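Mitotic checkpoint control protein kinase BUB1 (Drosophila melanogaster, PDB 6JKK) is a mitotic checkpoint protein whose C-terminal kinase domain, described here, probably binds ATP and phosphorylates protein substrates such as CENP-E. Local coordinates at residues Pro112-Ile117 with Val170-Ala175; Tyr225-Asp230 with Ile235-Gly240; Val255-Leu260 with Pro278-Pro283. One frame throughout, in Å; residues are numbered along the deposited sequence.

Contact 1 (Pro112-Ile117 with Val170-Ala175); sequences PSYAHI and VDHLHA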
ATOM      1  N   PRO A 112      13.392  -0.693   0.728  1.00 18.82           N
ATOM      2  CA  PRO A 112      12.766   0.592   0.376  1.00 20.58           C
ATOM      3  C   PRO A 112      11.292   0.485  -0.031  1.00 19.30           C
ATOM      4  O   PRO A 112      10.640   1.524  -0.214  1.00 18.61           O
ATOM      5  CB  PRO A 112      13.585   1.059  -0.835  1.00 22.16           C
ATOM      6  CG  PRO A 112      14.896   0.344  -0.715  1.00 30.53           C
ATOM      7  CD  PRO A 112      14.530  -1.001  -0.161  1.00 20.98           C
ATOM      8  N   SER A 113      10.771  -0.733  -0.170  1.00 15.85           N
ATOM      9  CA  SER A 113       9.417  -0.932  -0.690  1.00 17.07           C
ATOM     10  C   SER A 113       8.327  -0.800   0.364  1.00 15.00           C
ATOM     11  O   SER A 113       7.142  -0.850   0.031  1.00 15.01           O
ATOM     12  CB  SER A 113       9.292  -2.314  -1.343  1.00 20.30           C
ATOM     13  OG  SER A 113      10.364  -2.566  -2.220  1.00 35.46           O
ATOM     14  N   TYR A 114       8.717  -0.662   1.629  1.00 12.53           N
ATOM     15  CA  TYR A 114       7.740  -0.557   2.709  1.00 10.46           C
ATOM     16  C   TYR A 114       8.054   0.667   3.549  1.00 18.27           C
ATOM     17  O   TYR A 114       9.216   0.902   3.886  1.00 15.39           O
ATOM     18  CB  TYR A 114       7.766  -1.823   3.584  1.00 11.99           C
ATOM     19  CG  TYR A 114       7.615  -3.079   2.760  1.00 17.77           C
ATOM     20  CD1 TYR A 114       6.365  -3.480   2.291  1.00 15.33           C
ATOM     21  CD2 TYR A 114       8.721  -3.837   2.417  1.00 14.17           C
ATOM     22  CE1 TYR A 114       6.230  -4.614   1.509  1.00 12.70           C
ATOM     23  CE2 TYR A 114       8.598  -4.973   1.636  1.00 12.23           C
ATOM     24  CZ  TYR A 114       7.354  -5.354   1.188  1.00 15.88           C
ATOM     25  OH  TYR A 114       7.234  -6.488   0.415  1.00 15.36           O
ATOM     26  N   ALA A 115       7.024   1.442   3.880  1.00 15.28           N
ATOM     27  CA  ALA A 115       7.192   2.623   4.722  1.00 11.56           C
ATOM     28  C   ALA A 115       7.924   2.248   6.001  1.00 12.64           C
ATOM     29  O   ALA A 115       7.692   1.177   6.552  1.00 11.80           O
ATOM     30  CB  ALA A 115       5.843   3.235   5.055  1.00 11.58           C
ATOM     31  N   HIS A 116       8.814   3.129   6.452  1.00 13.10           N
ATOM     32  CA  HIS A 116       9.562   2.919   7.689  1.00 14.44           C
ATOM     33  C   HIS A 116       9.229   4.074   8.624  1.00 17.54           C
ATOM     34  O   HIS A 116       9.288   5.242   8.218  1.00 13.28           O
ATOM     35  CB  HIS A 116      11.069   2.868   7.392  1.00 15.94           C
ATOM     36  CG  HIS A 116      11.934   2.751   8.613  1.00 20.67           C
ATOM     37  ND1 HIS A 116      12.450   3.851   9.264  1.00 15.45           N
ATOM     38  CD2 HIS A 116      12.396   1.666   9.282  1.00 25.31           C
ATOM     39  CE1 HIS A 116      13.182   3.449  10.292  1.00 19.62           C
ATOM     40  NE2 HIS A 116      13.164   2.129  10.325  1.00 21.87           N
ATOM     41  N   ILE A 117       8.833   3.756   9.853  1.00 12.84           N
ATOM     42  CA  ILE A 117       8.585   4.806  10.841  1.00 12.87           C
ATOM     43  C   ILE A 117       9.929   5.194  11.445  1.00  9.25           C
ATOM     44  O   ILE A 117      10.528   4.433  12.223  1.00 14.72           O
ATOM     45  CB  ILE A 117       7.529   4.370  11.895  1.00 15.24           C
ATOM     46  CG1 ILE A 117       6.182   4.163  11.208  1.00 12.98           C
ATOM     47  CG2 ILE A 117       7.381   5.413  13.029  1.00 11.00           C
ATOM     48  CD1 ILE A 117       5.053   3.709  12.122  1.00 13.96           C
ATOM     49  N   VAL A 170       3.780  -6.939  -2.885  1.00 10.51           N
ATOM     50  CA  VAL A 170       2.732  -7.681  -2.185  1.00 12.98           C
ATOM     51  C   VAL A 170       3.158  -9.127  -1.922  1.00 13.95           C
ATOM     52  O   VAL A 170       2.910  -9.671  -0.839  1.00 13.61           O
ATOM     53  CB  VAL A 170       1.409  -7.626  -2.986  1.00 17.32           C
ATOM     54  CG1 VAL A 170       0.345  -8.520  -2.366  1.00 14.96           C
ATOM     55  CG2 VAL A 170       0.920  -6.198  -3.053  1.00 14.11           C
ATOM     56  N   ASP A 171       3.796  -9.749  -2.914  1.00 16.50           N
ATOM     57  CA  ASP A 171       4.296 -11.113  -2.758  1.00 17.93           C
ATOM     58  C   ASP A 171       5.232 -11.217  -1.551  1.00 14.79           C
ATOM     59  O   ASP A 171       5.086 -12.106  -0.708  1.00 15.44           O
ATOM     60  CB  ASP A 171       5.010 -11.560  -4.038  1.00 15.45           C
ATOM     61  CG  ASP A 171       5.152 -13.074  -4.143  1.00 23.12           C
ATOM     62  OD1 ASP A 171       4.218 -13.805  -3.742  1.00 21.31           O
ATOM     63  OD2 ASP A 171       6.200 -13.535  -4.642  1.00 24.13           O
ATOM     64  N   HIS A 172       6.185 -10.296  -1.451  1.00 11.04           N
ATOM     65  CA  HIS A 172       7.116 -10.318  -0.325  1.00 13.94           C
ATOM     66  C   HIS A 172       6.422  -9.987   0.991  1.00 17.38           C
ATOM     67  O   HIS A 172       6.809 -10.499   2.042  1.00 14.53           O
ATOM     68  CB  HIS A 172       8.289  -9.363  -0.561  1.00 14.74           C
ATOM     69  CG  HIS A 172       9.330  -9.905  -1.492  1.00 26.12           C
ATOM     70  ND1 HIS A 172       9.221  -9.820  -2.865  1.00 29.43           N
ATOM     71  CD2 HIS A 172      10.498 -10.544  -1.249  1.00 25.23           C
ATOM     72  CE1 HIS A 172      10.275 -10.384  -3.426  1.00 25.33           C
ATOM     73  NE2 HIS A 172      11.068 -10.828  -2.467  1.00 30.69           N
ATOM     74  N   LEU A 173       5.401  -9.133   0.942  1.00 13.88           N
ATOM     75  CA  LEU A 173       4.650  -8.811   2.160  1.00 16.56           C
ATOM     76  C   LEU A 173       3.884 -10.031   2.678  1.00 19.19           C
ATOM     77  O   LEU A 173       3.875 -10.312   3.877  1.00 15.05           O
ATOM     78  CB  LEU A 173       3.680  -7.647   1.913  1.00 13.14           C
ATOM     79  CG  LEU A 173       2.933  -7.139   3.151  1.00 13.77           C
ATOM     80  CD1 LEU A 173       3.853  -6.303   4.029  1.00 16.42           C
ATOM     81  CD2 LEU A 173       1.704  -6.334   2.766  1.00 12.74           C
ATOM     82  N   HIS A 174       3.232 -10.753   1.770  1.00 15.40           N
ATOM     83  CA  HIS A 174       2.469 -11.928   2.166  1.00 12.98           C
ATOM     84  C   HIS A 174       3.398 -13.043   2.660  1.00 19.95           C
ATOM     85  O   HIS A 174       3.046 -13.804   3.555  1.00 18.96           O
ATOM     86  CB  HIS A 174       1.569 -12.387   1.009  1.00 14.29           C
ATOM     87  CG  HIS A 174       0.444 -11.438   0.718  1.00 16.90           C
ATOM     88  ND1 HIS A 174      -0.462 -11.642  -0.302  1.00 14.71           N
ATOM     89  CD2 HIS A 174       0.081 -10.279   1.319  1.00 16.80           C
ATOM     90  CE1 HIS A 174      -1.337 -10.650  -0.313  1.00 17.11           C
ATOM     91  NE2 HIS A 174      -1.029  -9.809   0.660  1.00 16.98           N
ATOM     92  N   ALA A 175       4.605 -13.112   2.108  1.00 15.51           N
ATOM     93  CA  ALA A 175       5.580 -14.111   2.544  1.00 21.34           C
ATOM     94  C   ALA A 175       5.996 -13.898   3.999  1.00 20.06           C
ATOM     95  O   ALA A 175       6.475 -14.823   4.671  1.00 18.26           O
ATOM     96  CB  ALA A 175       6.799 -14.086   1.640  1.00 23.77           C
TER
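Tyr-114 points its ring from the loop 112-117 at the flank of helix 156-175, where it meets His-172 and Leu-173. The phenol arrives hydroxyl first. CB of His-172 lies at the ring's edge, near its plane, 3.2 Å from the Tyr-114 OH, and the two side chains cross at about a right angle. With its CG anti to the carbonyl carbon (chi1 -78°), the imidazole of His-172 swings away from the loop, and ND1 bonds back to the carbonyl of Asp-168. Leu-173 approaches differently. Its CD1 branch sits 3.9 Å from Tyr-114 CE1, oblique to the ring, and its CB is 4.0 Å from the same carbon, which makes a small apolar patch beside the phenol. The OH is 3.3 Å from the Leu-173 N, but the angle is too poor for a hydrogen bond; the hydroxyl is held instead by the carbonyl of Ile-169, one turn back. Tyrosine suits this buried place because its ring is apolar along its length, while its tip can engage a helix carbonyl. The loop joins helix 92-104 to strand 119-122, as the αC-β4 loop does in protein kinases, and helix 156-175 matches αE. Ile-101 of helix 92-104 touches both Tyr-114 and Leu-173, drawing the three elements together between the two lobes.

Contact 2 (Tyr225-Asp230 with Ile235-Gly240); sequences YVHHDD and IEMRTG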
ATOM      1  N   TYR A 225     -15.348 -11.184   7.938  1.00 38.70           N
ATOM      2  CA  TYR A 225     -15.815  -9.812   8.100  1.00 37.44           C
ATOM      3  C   TYR A 225     -16.098  -9.231   6.726  1.00 43.44           C
ATOM      4  O   TYR A 225     -15.390  -9.522   5.758  1.00 37.70           O
ATOM      5  CB  TYR A 225     -14.758  -8.972   8.828  1.00 36.02           C
ATOM      6  CG  TYR A 225     -15.024  -7.477   8.847  1.00 38.51           C
ATOM      7  CD1 TYR A 225     -15.741  -6.889   9.885  1.00 41.66           C
ATOM      8  CD2 TYR A 225     -14.545  -6.652   7.834  1.00 38.39           C
ATOM      9  CE1 TYR A 225     -15.976  -5.525   9.909  1.00 40.51           C
ATOM     10  CE2 TYR A 225     -14.778  -5.293   7.846  1.00 40.17           C
ATOM     11  CZ  TYR A 225     -15.493  -4.735   8.883  1.00 42.88           C
ATOM     12  OH  TYR A 225     -15.718  -3.378   8.883  1.00 47.31           O
ATOM     13  N   VAL A 226     -17.144  -8.416   6.642  1.00 33.81           N
ATOM     14  CA  VAL A 226     -17.567  -7.847   5.370  1.00 39.16           C
ATOM     15  C   VAL A 226     -17.605  -6.321   5.431  1.00 39.75           C
ATOM     16  O   VAL A 226     -18.320  -5.747   6.255  1.00 43.49           O
ATOM     17  CB  VAL A 226     -18.951  -8.404   4.952  1.00 43.14           C
ATOM     18  CG1 VAL A 226     -19.522  -7.618   3.786  1.00 41.62           C
ATOM     19  CG2 VAL A 226     -18.855  -9.888   4.604  1.00 38.41           C
ATOM     20  N   HIS A 227     -16.812  -5.668   4.581  1.00 32.61           N
ATOM     21  CA  HIS A 227     -16.931  -4.225   4.407  1.00 35.92           C
ATOM     22  C   HIS A 227     -18.364  -3.954   3.972  1.00 45.73           C
ATOM     23  O   HIS A 227     -18.850  -4.564   3.015  1.00 40.28           O
ATOM     24  CB  HIS A 227     -15.980  -3.707   3.322  1.00 35.79           C
ATOM     25  CG  HIS A 227     -14.527  -3.753   3.693  1.00 37.96           C
ATOM     26  ND1 HIS A 227     -14.013  -3.100   4.790  1.00 35.95           N
ATOM     27  CD2 HIS A 227     -13.474  -4.347   3.081  1.00 39.99           C
ATOM     28  CE1 HIS A 227     -12.707  -3.305   4.853  1.00 35.38           C
ATOM     29  NE2 HIS A 227     -12.355  -4.059   3.828  1.00 39.26           N
ATOM     30  N   HIS A 228     -19.052  -3.063   4.677  1.00 54.43           N
ATOM     31  CA  HIS A 228     -20.412  -2.703   4.291  1.00 58.97           C
ATOM     32  C   HIS A 228     -20.408  -2.051   2.908  1.00 61.20           C
ATOM     33  O   HIS A 228     -21.179  -2.433   2.024  1.00 65.33           O
ATOM     34  CB  HIS A 228     -21.048  -1.770   5.323  1.00 60.63           C
ATOM     35  CG  HIS A 228     -22.325  -1.145   4.858  1.00 65.23           C
ATOM     36  ND1 HIS A 228     -23.374  -1.885   4.354  1.00 64.90           N
ATOM     37  CD2 HIS A 228     -22.716   0.150   4.800  1.00 65.95           C
ATOM     38  CE1 HIS A 228     -24.358  -1.073   4.010  1.00 66.96           C
ATOM     39  NE2 HIS A 228     -23.984   0.167   4.271  1.00 67.51           N
ATOM     40  N   ASP A 229     -19.524  -1.070   2.746  1.00 60.47           N
ATOM     41  CA  ASP A 229     -19.290  -0.378   1.481  1.00 64.34           C
ATOM     42  C   ASP A 229     -18.998  -1.383   0.364  1.00 60.60           C
ATOM     43  O   ASP A 229     -18.052  -2.165   0.461  1.00 55.75           O
ATOM     44  CB  ASP A 229     -18.095   0.564   1.657  1.00 67.02           C
ATOM     45  CG  ASP A 229     -18.006   1.623   0.574  1.00 70.97           C
ATOM     46  OD1 ASP A 229     -17.140   2.514   0.707  1.00 70.78           O
ATOM     47  OD2 ASP A 229     -18.796   1.571  -0.395  1.00 73.05           O
ATOM     48  N   ASP A 230     -19.802  -1.361  -0.696  1.00 60.86           N
ATOM     49  CA  ASP A 230     -19.666  -2.348  -1.769  1.00 58.33           C
ATOM     50  C   ASP A 230     -18.407  -2.187  -2.630  1.00 54.74           C
ATOM     51  O   ASP A 230     -17.902  -3.167  -3.179  1.00 51.72           O
ATOM     52  CB  ASP A 230     -20.925  -2.385  -2.643  1.00 67.12           C
ATOM     53  CG  ASP A 230     -21.855  -3.527  -2.273  1.00 75.22           C
ATOM     54  OD1 ASP A 230     -22.594  -4.003  -3.160  1.00 77.67           O
ATOM     55  OD2 ASP A 230     -21.841  -3.950  -1.098  1.00 77.34           O
ATOM     56  N   ILE A 235     -14.155 -10.238  -3.328  1.00 25.30           N
ATOM     57  CA  ILE A 235     -15.082 -11.213  -3.902  1.00 26.72           C
ATOM     58  C   ILE A 235     -15.689 -12.145  -2.848  1.00 32.05           C
ATOM     59  O   ILE A 235     -16.879 -12.476  -2.900  1.00 29.75           O
ATOM     60  CB  ILE A 235     -14.401 -12.027  -5.021  1.00 30.19           C
ATOM     61  CG1 ILE A 235     -13.943 -11.089  -6.135  1.00 25.43           C
ATOM     62  CG2 ILE A 235     -15.347 -13.077  -5.582  1.00 31.24           C
ATOM     63  CD1 ILE A 235     -15.049 -10.182  -6.627  1.00 26.93           C
ATOM     64  N   GLU A 236     -14.870 -12.556  -1.887  1.00 29.27           N
ATOM     65  CA  GLU A 236     -15.337 -13.436  -0.818  1.00 36.10           C
ATOM     66  C   GLU A 236     -16.404 -12.759   0.051  1.00 29.67           C
ATOM     67  O   GLU A 236     -17.363 -13.398   0.489  1.00 33.27           O
ATOM     68  CB  GLU A 236     -14.150 -13.899   0.041  1.00 26.90           C
ATOM     69  CG  GLU A 236     -13.184 -14.853  -0.678  1.00 26.06           C
ATOM     70  CD  GLU A 236     -12.280 -14.156  -1.689  1.00 26.22           C
ATOM     71  OE1 GLU A 236     -12.205 -12.909  -1.677  1.00 25.19           O
ATOM     72  OE2 GLU A 236     -11.637 -14.863  -2.494  1.00 26.92           O
ATOM     73  N   MET A 237     -16.235 -11.460   0.284  1.00 31.97           N
ATOM     74  CA  MET A 237     -17.181 -10.690   1.088  1.00 30.76           C
ATOM     75  C   MET A 237     -18.534 -10.538   0.401  1.00 36.30           C
ATOM     76  O   MET A 237     -19.558 -10.373   1.067  1.00 39.52           O
ATOM     77  CB  MET A 237     -16.623  -9.302   1.389  1.00 31.23           C
ATOM     78  CG  MET A 237     -15.428  -9.285   2.321  1.00 31.98           C
ATOM     79  SD  MET A 237     -14.793  -7.610   2.451  1.00 28.30           S
ATOM     80  CE  MET A 237     -13.384  -7.889   3.531  1.00 25.88           C
ATOM     81  N   ARG A 238     -18.535 -10.575  -0.928  1.00 35.04           N
ATOM     82  CA  ARG A 238     -19.773 -10.450  -1.697  1.00 34.59           C
ATOM     83  C   ARG A 238     -20.540 -11.770  -1.749  1.00 46.38           C
ATOM     84  O   ARG A 238     -21.735 -11.797  -2.052  1.00 47.14           O
ATOM     85  CB  ARG A 238     -19.467  -9.959  -3.120  1.00 34.29           C
ATOM     86  CG  ARG A 238     -18.787  -8.587  -3.179  1.00 36.94           C
ATOM     87  CD  ARG A 238     -18.260  -8.264  -4.576  1.00 39.55           C
ATOM     88  NE  ARG A 238     -18.891  -7.084  -5.167  1.00 52.38           N
ATOM     89  CZ  ARG A 238     -18.313  -5.889  -5.265  1.00 48.42           C
ATOM     90  NH1 ARG A 238     -17.082  -5.702  -4.809  1.00 38.75           N
ATOM     91  NH2 ARG A 238     -18.965  -4.878  -5.824  1.00 53.33           N
ATOM     92  N   THR A 239     -19.855 -12.862  -1.422  1.00 45.12           N
ATOM     93  CA  THR A 239     -20.373 -14.201  -1.697  1.00 48.78           C
ATOM     94  C   THR A 239     -20.400 -15.120  -0.477  1.00 53.35           C
ATOM     95  O   THR A 239     -20.365 -16.345  -0.617  1.00 57.89           O
ATOM     96  CB  THR A 239     -19.561 -14.876  -2.828  1.00 48.51           C
ATOM     97  OG1 THR A 239     -18.165 -14.862  -2.498  1.00 46.97           O
ATOM     98  CG2 THR A 239     -19.761 -14.136  -4.138  1.00 42.97           C
ATOM     99  N   GLY A 240     -20.469 -14.528   0.713  1.00 53.79           N
ATOM    100  CA  GLY A 240     -20.558 -15.289   1.948  1.00 56.68           C
ATOM    101  C   GLY A 240     -19.415 -16.263   2.183  1.00 56.55           C
ATOM    102  O   GLY A 240     -19.636 -17.390   2.632  1.00 56.57           O
TER
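Met-237 lies against the backbone of Tyr-225, Val-226 and His-227, and this is the close-packed half of the contact. Its chain is extended beyond CG, which carries the sulfur and terminal methyl across the extended backbone of Tyr-225 to His-227. CE stands 3.4 Å from the Tyr-225 O. Next to it, SD accepts a weak hydrogen bond from the His-227 N at 3.5 Å, nearly straight at 168°. The imidazole of His-227 adds its CD2, 3.6 Å from Met-237 CE, with the sulfur oblique to the ring. Val-226 closes the other end: it and Met-237 slide past each other in opposite directions, CG2 resting 4.0 Å from Met-237 CB. A flexible, unbranched methionine fits here because one side chain offers methylene, sulfur and methyl to three successive residues.

The outer half is looser and more polar. Arg-238 bends at chi3 (118°) and brings its guanidinium near the backbone of the exposed Asp-230, NH1 lying 3.1 Å from the Asp-230 O. The carboxylate itself is farther off, OD1 4.6 Å from Arg-238 NH2 and well out of the guanidinium plane, so only a general attraction of charge is likely; the carboxylate's salt bridge, through OD2, is to Lys-233.

The contact lies at the C-terminal end of what corresponds to the activation segment, ahead of helix 246-261, with the weakly bonded helix 235-238 in the place of αEF in related kinases. Trp-243 touches Met-237 and bonds the carbonyl of Tyr-225. Leu-247 of helix 246-261 backs Met-237 as well, while Trp-276 of strand 276-278 packs on Arg-238.

Contact 3 (Val255-Leu260 with Pro278-Pro283); sequences VMHVLL and PKTNVP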
ATOM      1  N   VAL A 255      -6.084  -1.260  -8.061  1.00 15.03           N
ATOM      2  CA  VAL A 255      -5.044  -0.285  -8.400  1.00 17.79           C
ATOM      3  C   VAL A 255      -4.648  -0.384  -9.877  1.00 16.57           C
ATOM      4  O   VAL A 255      -4.501   0.633 -10.560  1.00 17.02           O
ATOM      5  CB  VAL A 255      -3.787  -0.448  -7.524  1.00 17.18           C
ATOM      6  CG1 VAL A 255      -2.735   0.576  -7.927  1.00 16.04           C
ATOM      7  CG2 VAL A 255      -4.134  -0.270  -6.058  1.00 12.78           C
ATOM      8  N   MET A 256      -4.465  -1.608 -10.363  1.00 16.21           N
ATOM      9  CA  MET A 256      -4.146  -1.813 -11.775  1.00 13.28           C
ATOM     10  C   MET A 256      -5.250  -1.218 -12.643  1.00 16.34           C
ATOM     11  O   MET A 256      -4.975  -0.621 -13.681  1.00 15.97           O
ATOM     12  CB  MET A 256      -3.984  -3.302 -12.096  1.00 13.88           C
ATOM     13  CG  MET A 256      -2.875  -4.009 -11.333  1.00 19.56           C
ATOM     14  SD  MET A 256      -2.852  -5.741 -11.835  1.00 19.55           S
ATOM     15  CE  MET A 256      -1.550  -6.370 -10.761  1.00 19.26           C
ATOM     16  N   HIS A 257      -6.496  -1.370 -12.201  1.00 15.34           N
ATOM     17  CA  HIS A 257      -7.654  -0.860 -12.937  1.00 17.39           C
ATOM     18  C   HIS A 257      -7.651   0.667 -13.048  1.00 18.71           C
ATOM     19  O   HIS A 257      -7.967   1.223 -14.106  1.00 19.88           O
ATOM     20  CB  HIS A 257      -8.949  -1.342 -12.269  1.00 19.07           C
ATOM     21  CG  HIS A 257     -10.188  -1.067 -13.062  1.00 19.20           C
ATOM     22  ND1 HIS A 257     -10.786   0.174 -13.103  1.00 19.14           N
ATOM     23  CD2 HIS A 257     -10.954  -1.878 -13.830  1.00 22.18           C
ATOM     24  CE1 HIS A 257     -11.859   0.120 -13.873  1.00 24.18           C
ATOM     25  NE2 HIS A 257     -11.984  -1.115 -14.327  1.00 25.47           N
ATOM     26  N   VAL A 258      -7.312   1.343 -11.953  1.00 15.98           N
ATOM     27  CA  VAL A 258      -7.265   2.809 -11.953  1.00 20.63           C
ATOM     28  C   VAL A 258      -6.165   3.311 -12.886  1.00 17.12           C
ATOM     29  O   VAL A 258      -6.350   4.296 -13.607  1.00 17.89           O
ATOM     30  CB  VAL A 258      -7.059   3.372 -10.526  1.00 27.49           C
ATOM     31  CG1 VAL A 258      -6.942   4.885 -10.557  1.00 32.88           C
ATOM     32  CG2 VAL A 258      -8.214   2.979  -9.641  1.00 29.67           C
ATOM     33  N   LEU A 259      -5.022   2.623 -12.875  1.00 14.25           N
ATOM     34  CA  LEU A 259      -3.886   3.008 -13.702  1.00 18.16           C
ATOM     35  C   LEU A 259      -4.212   2.829 -15.181  1.00 17.03           C
ATOM     36  O   LEU A 259      -3.951   3.715 -15.998  1.00 17.46           O
ATOM     37  CB  LEU A 259      -2.651   2.175 -13.333  1.00 15.04           C
ATOM     38  CG  LEU A 259      -2.131   2.301 -11.898  1.00 16.38           C
ATOM     39  CD1 LEU A 259      -0.888   1.448 -11.691  1.00 17.20           C
ATOM     40  CD2 LEU A 259      -1.828   3.743 -11.582  1.00 14.38           C
ATOM     41  N   LEU A 260      -4.783   1.676 -15.520  1.00 17.54           N
ATOM     42  CA  LEU A 260      -5.111   1.349 -16.910  1.00 21.63           C
ATOM     43  C   LEU A 260      -6.214   2.227 -17.501  1.00 23.09           C
ATOM     44  O   LEU A 260      -6.140   2.641 -18.667  1.00 23.39           O
ATOM     45  CB  LEU A 260      -5.540  -0.119 -17.018  1.00 24.48           C
ATOM     46  CG  LEU A 260      -4.502  -1.222 -17.204  1.00 33.64           C
ATOM     47  CD1 LEU A 260      -5.167  -2.586 -17.240  1.00 32.46           C
ATOM     48  CD2 LEU A 260      -3.704  -0.994 -18.479  1.00 33.48           C
ATOM     49  N   PRO A 278     -13.746  -7.101 -13.725  1.00 29.68           N
ATOM     50  CA  PRO A 278     -14.167  -5.698 -13.760  1.00 30.26           C
ATOM     51  C   PRO A 278     -15.235  -5.486 -14.821  1.00 29.68           C
ATOM     52  O   PRO A 278     -15.253  -6.198 -15.831  1.00 27.80           O
ATOM     53  CB  PRO A 278     -12.886  -4.960 -14.156  1.00 28.96           C
ATOM     54  CG  PRO A 278     -11.775  -5.848 -13.653  1.00 26.42           C
ATOM     55  CD  PRO A 278     -12.286  -7.250 -13.879  1.00 25.64           C
ATOM     56  N   LYS A 279     -16.116  -4.517 -14.593  1.00 23.56           N
ATOM     57  CA  LYS A 279     -17.188  -4.205 -15.528  1.00 25.65           C
ATOM     58  C   LYS A 279     -16.607  -3.695 -16.847  1.00 35.63           C
ATOM     59  O   LYS A 279     -17.192  -3.873 -17.918  1.00 32.75           O
ATOM     60  CB  LYS A 279     -18.095  -3.151 -14.898  1.00 30.20           C
ATOM     61  CG  LYS A 279     -19.442  -2.976 -15.552  1.00 42.53           C
ATOM     62  CD  LYS A 279     -20.352  -2.193 -14.620  1.00 44.84           C
ATOM     63  CE  LYS A 279     -21.644  -1.805 -15.302  1.00 49.14           C
ATOM     64  NZ  LYS A 279     -22.546  -1.089 -14.355  1.00 47.55           N
ATOM     65  N   THR A 280     -15.436  -3.073 -16.748  1.00 28.86           N
ATOM     66  CA  THR A 280     -14.740  -2.501 -17.896  1.00 32.94           C
ATOM     67  C   THR A 280     -14.109  -3.572 -18.787  1.00 35.33           C
ATOM     68  O   THR A 280     -13.354  -4.421 -18.311  1.00 40.40           O
ATOM     69  CB  THR A 280     -13.626  -1.534 -17.425  1.00 31.69           C
ATOM     70  OG1 THR A 280     -14.208  -0.462 -16.673  1.00 36.91           O
ATOM     71  CG2 THR A 280     -12.875  -0.962 -18.610  1.00 32.69           C
ATOM     72  N   ASN A 281     -14.423  -3.528 -20.079  1.00 39.08           N
ATOM     73  CA  ASN A 281     -13.770  -4.399 -21.049  1.00 47.08           C
ATOM     74  C   ASN A 281     -12.366  -3.896 -21.381  1.00 42.12           C
ATOM     75  O   ASN A 281     -12.194  -2.741 -21.771  1.00 43.68           O
ATOM     76  CB  ASN A 281     -14.596  -4.481 -22.335  1.00 51.64           C
ATOM     77  CG  ASN A 281     -15.975  -5.080 -22.114  1.00 57.44           C
ATOM     78  OD1 ASN A 281     -16.121  -6.103 -21.447  1.00 61.22           O
ATOM     79  ND2 ASN A 281     -16.994  -4.439 -22.676  1.00 57.36           N
ATOM     80  N   VAL A 282     -11.369  -4.759 -21.212  1.00 33.98           N
ATOM     81  CA  VAL A 282     -10.019  -4.466 -21.681  1.00 29.99           C
ATOM     82  C   VAL A 282     -10.079  -4.352 -23.203  1.00 28.63           C
ATOM     83  O   VAL A 282     -10.622  -5.236 -23.863  1.00 30.47           O
ATOM     84  CB  VAL A 282      -9.040  -5.591 -21.304  1.00 31.09           C
ATOM     85  CG1 VAL A 282      -7.614  -5.191 -21.640  1.00 27.29           C
ATOM     86  CG2 VAL A 282      -9.166  -5.936 -19.818  1.00 33.83           C
ATOM     87  N   PRO A 283      -9.554  -3.247 -23.764  1.00 30.51           N
ATOM     88  CA  PRO A 283      -9.569  -3.060 -25.224  1.00 35.15           C
ATOM     89  C   PRO A 283      -8.840  -4.196 -25.949  1.00 33.53           C
ATOM     90  O   PRO A 283      -7.804  -4.636 -25.459  1.00 30.42           O
ATOM     91  CB  PRO A 283      -8.815  -1.738 -25.412  1.00 34.79           C
ATOM     92  CG  PRO A 283      -8.996  -1.007 -24.109  1.00 30.54           C
ATOM     93  CD  PRO A 283      -9.002  -2.077 -23.055  1.00 25.86           C
TER
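His-257 reaches from helix 246-261 to Pro-278, which ends strand 276-278, and to Thr-280 in the loop after it. Its CG stands anti to the backbone N (chi1 -171°), which sends the imidazole outward from the helix, and chi2 of -79° turns CD2 to the proline and NE2 to the threonine. Pro-278 CB is 3.7 Å from His-257 CD2, oblique to the ring; the rigid pyrrolidine gives a fixed apolar surface. Thr-280 comes in at the imidazole edge, near the ring plane, its OG1 3.3 Å from His-257 NE2. The threonine's chi1 of -61° puts this hydroxyl, and not the methyl CG2, next to the imidazole. Histidine suits the place because its second nitrogen, ND1, bonds the carbonyl of Arg-263, which fixes the ring's rotation, and Phe-261 meets it edge-to-face. Without the imidazole, as with an alanine here, the Arg-263 carbonyl would probably lose that partner and a gap would open beside Pro-278 and Thr-280. Helix 246-261 corresponds to αF, the central helix of the protein kinase C-lobe, and the contact joins to it the connection leading to helix 288-299, the counterpart of αG.

In the fold
Contacts 1 and 3 are buried, whereas contact 2 lies at the surface. Contact 1 is the most central, about 9 Å from the centre of the chain, and sits where the lobes join; contacts 2 and 3 belong to the C-lobe, their centres about 20 and 19 Å out, yet contact 3 is buried all the same. No segment is shared, but helix 246-261 connects them: it carries one side of contact 3, backs Met-237 in contact 2 and packs on Val-170 of contact 1. In contacts 1 and 3 one aromatic side chain makes the link, with a polar atom bonded to a backbone carbonyl outside the pair. Contact 2 instead joins near neighbours in sequence through sulfur, backbone and loosely placed charges.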